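Long-range contact in betaine aldehyde dehydrogenase (Staphylococcus aureus subsp. aureus COL, PDB 4QTO), which catalyses the oxidation of betaine aldehyde to glycine betaine, probably with NAD as the electron acceptor: residues F395-S407 and V415-T427. Residues are numbered along the deposited sequence; the frame is centred on the assembly and turned at random.
Sequences FFEPTVITNCDTS and VFGPVVTVEGFET
Ile-401 and Val-420 bind backbone to backbone in a parallel strand pair: Ile-401 N gives a hydrogen bond to Val-420 O at 2.8 Å, and Val-422 N returns one to Ile-401 O at 2.9 Å. Thr-399 repeats the alternation, its N donating to Pro-418 O and its O accepting from Val-420 N, giving four hydrogen bonds in all. The strand axes cross at -25°, approaching to 4.7 Å.

Ile-401 can be traced outward. Its CB lies 3.7 Å from Val-420 O and also meets Thr-421 CG2; CG1, placed beside the backbone N by a chi1 of -60°, touches both Val-420 O and Val-419 CG1; and the extended chi2 of 180° carries CD1 to 3.7 Å from the same Val-419 CG1. On the other face Val-400 CG1 reaches Val-422 CG2 at 3.9 Å.

Where the strands part, water replaces the direct bonds. One water links Asn-403 N to Val-422 O and a second links Cys-404 N to the same oxygen, while a third bridges Thr-406 N to Glu-423 OE1; Glu-423 OE2 pairs with Arg-318.

The pair belongs to a beta-alpha-beta unit through helix 409-412. Strand 399-402 also runs antiparallel to strand 377-380, strand 419-425 lies beside strand 318-322, and Tyr-306 of helix 294-306 packs on Val-400 and Val-420.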
# COMPACT_ATOMS: atom_id res chain seq x y z
N PHE A 395 0.94 -33.66 -35.44
CA PHE A 395 1.72 -34.19 -34.34
C PHE A 395 3.23 -34.10 -34.55
O PHE A 395 3.75 -34.13 -35.69
CB PHE A 395 1.31 -35.63 -34.04
CG PHE A 395 -0.05 -35.74 -33.44
CD1 PHE A 395 -0.21 -35.63 -32.07
CD2 PHE A 395 -1.16 -35.90 -34.24
CE1 PHE A 395 -1.48 -35.70 -31.50
CE2 PHE A 395 -2.41 -35.96 -33.68
CZ PHE A 395 -2.57 -35.88 -32.31
N PHE A 396 3.92 -33.94 -33.42
CA PHE A 396 5.37 -33.92 -33.40
C PHE A 396 5.77 -34.66 -32.11
O PHE A 396 5.19 -34.40 -31.06
CB PHE A 396 5.94 -32.52 -33.47
CG PHE A 396 7.42 -32.52 -33.78
CD1 PHE A 396 7.85 -32.57 -35.09
CD2 PHE A 396 8.33 -32.50 -32.78
CE1 PHE A 396 9.20 -32.61 -35.40
CE2 PHE A 396 9.68 -32.52 -33.07
CZ PHE A 396 10.11 -32.59 -34.36
N GLU A 397 6.71 -35.59 -32.23
CA GLU A 397 7.08 -36.40 -31.09
C GLU A 397 7.72 -35.60 -29.96
O GLU A 397 8.49 -34.67 -30.23
CB GLU A 397 8.05 -37.48 -31.49
CG GLU A 397 7.45 -38.56 -32.39
CD GLU A 397 8.52 -39.53 -32.92
OE1 GLU A 397 9.75 -39.23 -32.91
OE2 GLU A 397 8.09 -40.58 -33.43
N PRO A 398 7.44 -35.97 -28.70
CA PRO A 398 8.15 -35.30 -27.60
C PRO A 398 9.62 -35.64 -27.75
O PRO A 398 10.01 -36.80 -28.01
CB PRO A 398 7.51 -35.86 -26.34
CG PRO A 398 6.85 -37.13 -26.77
CD PRO A 398 6.45 -36.94 -28.22
N THR A 399 10.45 -34.61 -27.56
CA THR A 399 11.85 -34.70 -27.91
C THR A 399 12.78 -34.24 -26.80
O THR A 399 12.47 -33.27 -26.09
CB THR A 399 12.05 -33.77 -29.14
OG1 THR A 399 11.16 -34.17 -30.20
CG2 THR A 399 13.47 -33.76 -29.65
N VAL A 400 13.91 -34.93 -26.64
CA VAL A 400 14.94 -34.54 -25.68
C VAL A 400 16.25 -34.37 -26.48
O VAL A 400 16.65 -35.27 -27.23
CB VAL A 400 15.19 -35.59 -24.58
CG1 VAL A 400 16.28 -35.11 -23.62
CG2 VAL A 400 13.90 -35.89 -23.83
N ILE A 401 16.87 -33.21 -26.32
CA ILE A 401 18.14 -32.90 -26.98
C ILE A 401 19.23 -32.83 -25.90
O ILE A 401 19.12 -32.10 -24.93
CB ILE A 401 18.04 -31.58 -27.77
CG1 ILE A 401 16.94 -31.73 -28.85
CG2 ILE A 401 19.37 -31.24 -28.40
CD1 ILE A 401 16.71 -30.51 -29.73
N THR A 402 20.30 -33.60 -26.11
CA THR A 402 21.41 -33.70 -25.18
C THR A 402 22.74 -33.29 -25.82
O THR A 402 22.80 -32.97 -27.01
CB THR A 402 21.55 -35.14 -24.65
OG1 THR A 402 21.76 -36.03 -25.75
CG2 THR A 402 20.31 -35.56 -23.88
N ASN A 403 23.80 -33.27 -25.01
CA ASN A 403 25.15 -32.94 -25.53
C ASN A 403 25.12 -31.54 -26.19
O ASN A 403 25.60 -31.34 -27.31
CB ASN A 403 25.67 -34.00 -26.51
CG ASN A 403 27.17 -33.92 -26.71
OD1 ASN A 403 27.90 -33.47 -25.84
ND2 ASN A 403 27.65 -34.42 -27.86
N CYS A 404 24.47 -30.60 -25.50
CA CYS A 404 24.39 -29.22 -26.00
C CYS A 404 25.00 -28.23 -25.00
O CYS A 404 25.39 -28.61 -23.88
CB CYS A 404 22.99 -28.83 -26.57
SG CYS A 404 21.41 -29.41 -25.96
N ASP A 405 25.21 -26.99 -25.45
CA ASP A 405 25.80 -25.99 -24.62
C ASP A 405 25.24 -24.64 -24.95
O ASP A 405 24.59 -24.44 -25.96
CB ASP A 405 27.31 -26.00 -24.72
CG ASP A 405 27.80 -25.48 -26.01
OD1 ASP A 405 27.90 -24.25 -26.15
OD2 ASP A 405 28.21 -26.31 -26.86
N THR A 406 25.47 -23.72 -24.04
CA THR A 406 24.89 -22.39 -24.10
C THR A 406 25.19 -21.59 -25.37
O THR A 406 24.42 -20.69 -25.73
CB THR A 406 25.26 -21.60 -22.83
OG1 THR A 406 24.39 -20.48 -22.67
CG2 THR A 406 26.72 -21.16 -22.85
N SER A 407 26.25 -21.95 -26.09
CA SER A 407 26.56 -21.23 -27.33
C SER A 407 25.63 -21.58 -28.49
O SER A 407 25.59 -20.87 -29.50
CB SER A 407 28.01 -21.55 -27.77
OG SER A 407 28.12 -22.88 -28.25
N VAL A 415 11.88 -22.52 -29.18
CA VAL A 415 11.29 -23.40 -30.19
C VAL A 415 9.76 -23.44 -30.05
O VAL A 415 9.03 -23.55 -31.06
CB VAL A 415 11.89 -24.82 -30.04
CG1 VAL A 415 11.27 -25.81 -30.98
CG2 VAL A 415 13.42 -24.79 -30.24
N PHE A 416 9.27 -23.38 -28.81
CA PHE A 416 7.84 -23.39 -28.53
C PHE A 416 7.17 -24.67 -29.05
O PHE A 416 6.08 -24.66 -29.64
CB PHE A 416 7.20 -22.18 -29.17
CG PHE A 416 6.09 -21.58 -28.41
CD1 PHE A 416 6.35 -20.86 -27.26
CD2 PHE A 416 4.79 -21.67 -28.87
CE1 PHE A 416 5.33 -20.24 -26.57
CE2 PHE A 416 3.76 -21.04 -28.18
CZ PHE A 416 4.03 -20.34 -27.03
N GLY A 417 7.83 -25.80 -28.83
CA GLY A 417 7.33 -27.08 -29.24
C GLY A 417 7.64 -28.11 -28.17
O GLY A 417 8.21 -27.76 -27.12
N PRO A 418 7.38 -29.40 -28.46
CA PRO A 418 7.55 -30.44 -27.43
C PRO A 418 8.98 -30.91 -27.40
O PRO A 418 9.30 -32.04 -27.78
CB PRO A 418 6.58 -31.52 -27.87
CG PRO A 418 6.52 -31.37 -29.35
CD PRO A 418 6.69 -29.91 -29.66
N VAL A 419 9.84 -29.99 -27.00
CA VAL A 419 11.29 -30.20 -27.07
C VAL A 419 11.95 -29.57 -25.86
O VAL A 419 11.64 -28.41 -25.52
CB VAL A 419 11.85 -29.45 -28.30
CG1 VAL A 419 13.36 -29.60 -28.42
CG2 VAL A 419 11.16 -29.89 -29.60
N VAL A 420 12.85 -30.31 -25.25
CA VAL A 420 13.70 -29.79 -24.17
C VAL A 420 15.15 -30.06 -24.51
O VAL A 420 15.47 -31.01 -25.22
CB VAL A 420 13.39 -30.41 -22.79
CG1 VAL A 420 11.90 -30.25 -22.46
CG2 VAL A 420 13.77 -31.88 -22.71
N THR A 421 16.04 -29.19 -24.01
CA THR A 421 17.49 -29.40 -24.09
C THR A 421 17.95 -29.70 -22.67
O THR A 421 17.29 -29.28 -21.70
CB THR A 421 18.27 -28.16 -24.59
OG1 THR A 421 17.92 -26.99 -23.81
CG2 THR A 421 17.97 -27.89 -26.04
N VAL A 422 19.06 -30.40 -22.53
CA VAL A 422 19.63 -30.73 -21.24
C VAL A 422 21.10 -30.30 -21.22
O VAL A 422 21.89 -30.76 -22.07
CB VAL A 422 19.54 -32.25 -20.92
CG1 VAL A 422 20.03 -32.53 -19.51
CG2 VAL A 422 18.09 -32.75 -21.04
N GLU A 423 21.46 -29.48 -20.25
CA GLU A 423 22.83 -29.03 -20.04
C GLU A 423 23.21 -29.38 -18.63
O GLU A 423 22.36 -29.34 -17.73
CB GLU A 423 22.95 -27.50 -20.14
CG GLU A 423 22.85 -26.92 -21.54
CD GLU A 423 22.49 -25.45 -21.48
OE1 GLU A 423 23.39 -24.59 -21.46
OE2 GLU A 423 21.28 -25.17 -21.29
N GLY A 424 24.49 -29.66 -18.42
CA GLY A 424 24.96 -29.93 -17.07
C GLY A 424 25.58 -28.70 -16.43
O GLY A 424 26.04 -27.78 -17.14
N PHE A 425 25.60 -28.67 -15.10
CA PHE A 425 26.30 -27.61 -14.36
C PHE A 425 27.03 -28.24 -13.18
O PHE A 425 26.58 -29.25 -12.62
CB PHE A 425 25.40 -26.49 -13.89
CG PHE A 425 24.38 -26.90 -12.86
CD1 PHE A 425 24.73 -26.91 -11.51
CD2 PHE A 425 23.09 -27.24 -13.22
CE1 PHE A 425 23.79 -27.27 -10.55
CE2 PHE A 425 22.15 -27.58 -12.27
CZ PHE A 425 22.51 -27.59 -10.93
N GLU A 426 28.14 -27.64 -12.76
CA GLU A 426 28.93 -28.22 -11.68
C GLU A 426 28.51 -27.70 -10.31
O GLU A 426 28.36 -28.47 -9.36
CB GLU A 426 30.41 -27.94 -11.92
CG GLU A 426 31.35 -28.62 -10.96
CD GLU A 426 31.31 -30.15 -11.05
OE1 GLU A 426 31.00 -30.72 -12.13
OE2 GLU A 426 31.63 -30.76 -10.02
N THR A 427 28.35 -26.39 -10.22
CA THR A 427 28.07 -25.70 -8.99
C THR A 427 26.82 -24.82 -9.05
O THR A 427 26.32 -24.49 -10.10
CB THR A 427 29.25 -24.72 -8.68
OG1 THR A 427 29.33 -23.71 -9.71
CG2 THR A 427 30.61 -25.44 -8.59
O HOH W 1 23.13 -33.28 -22.21
O HOH W 2 24.57 -31.21 -22.54
O HOH W 3 26.00 -25.14 -21.37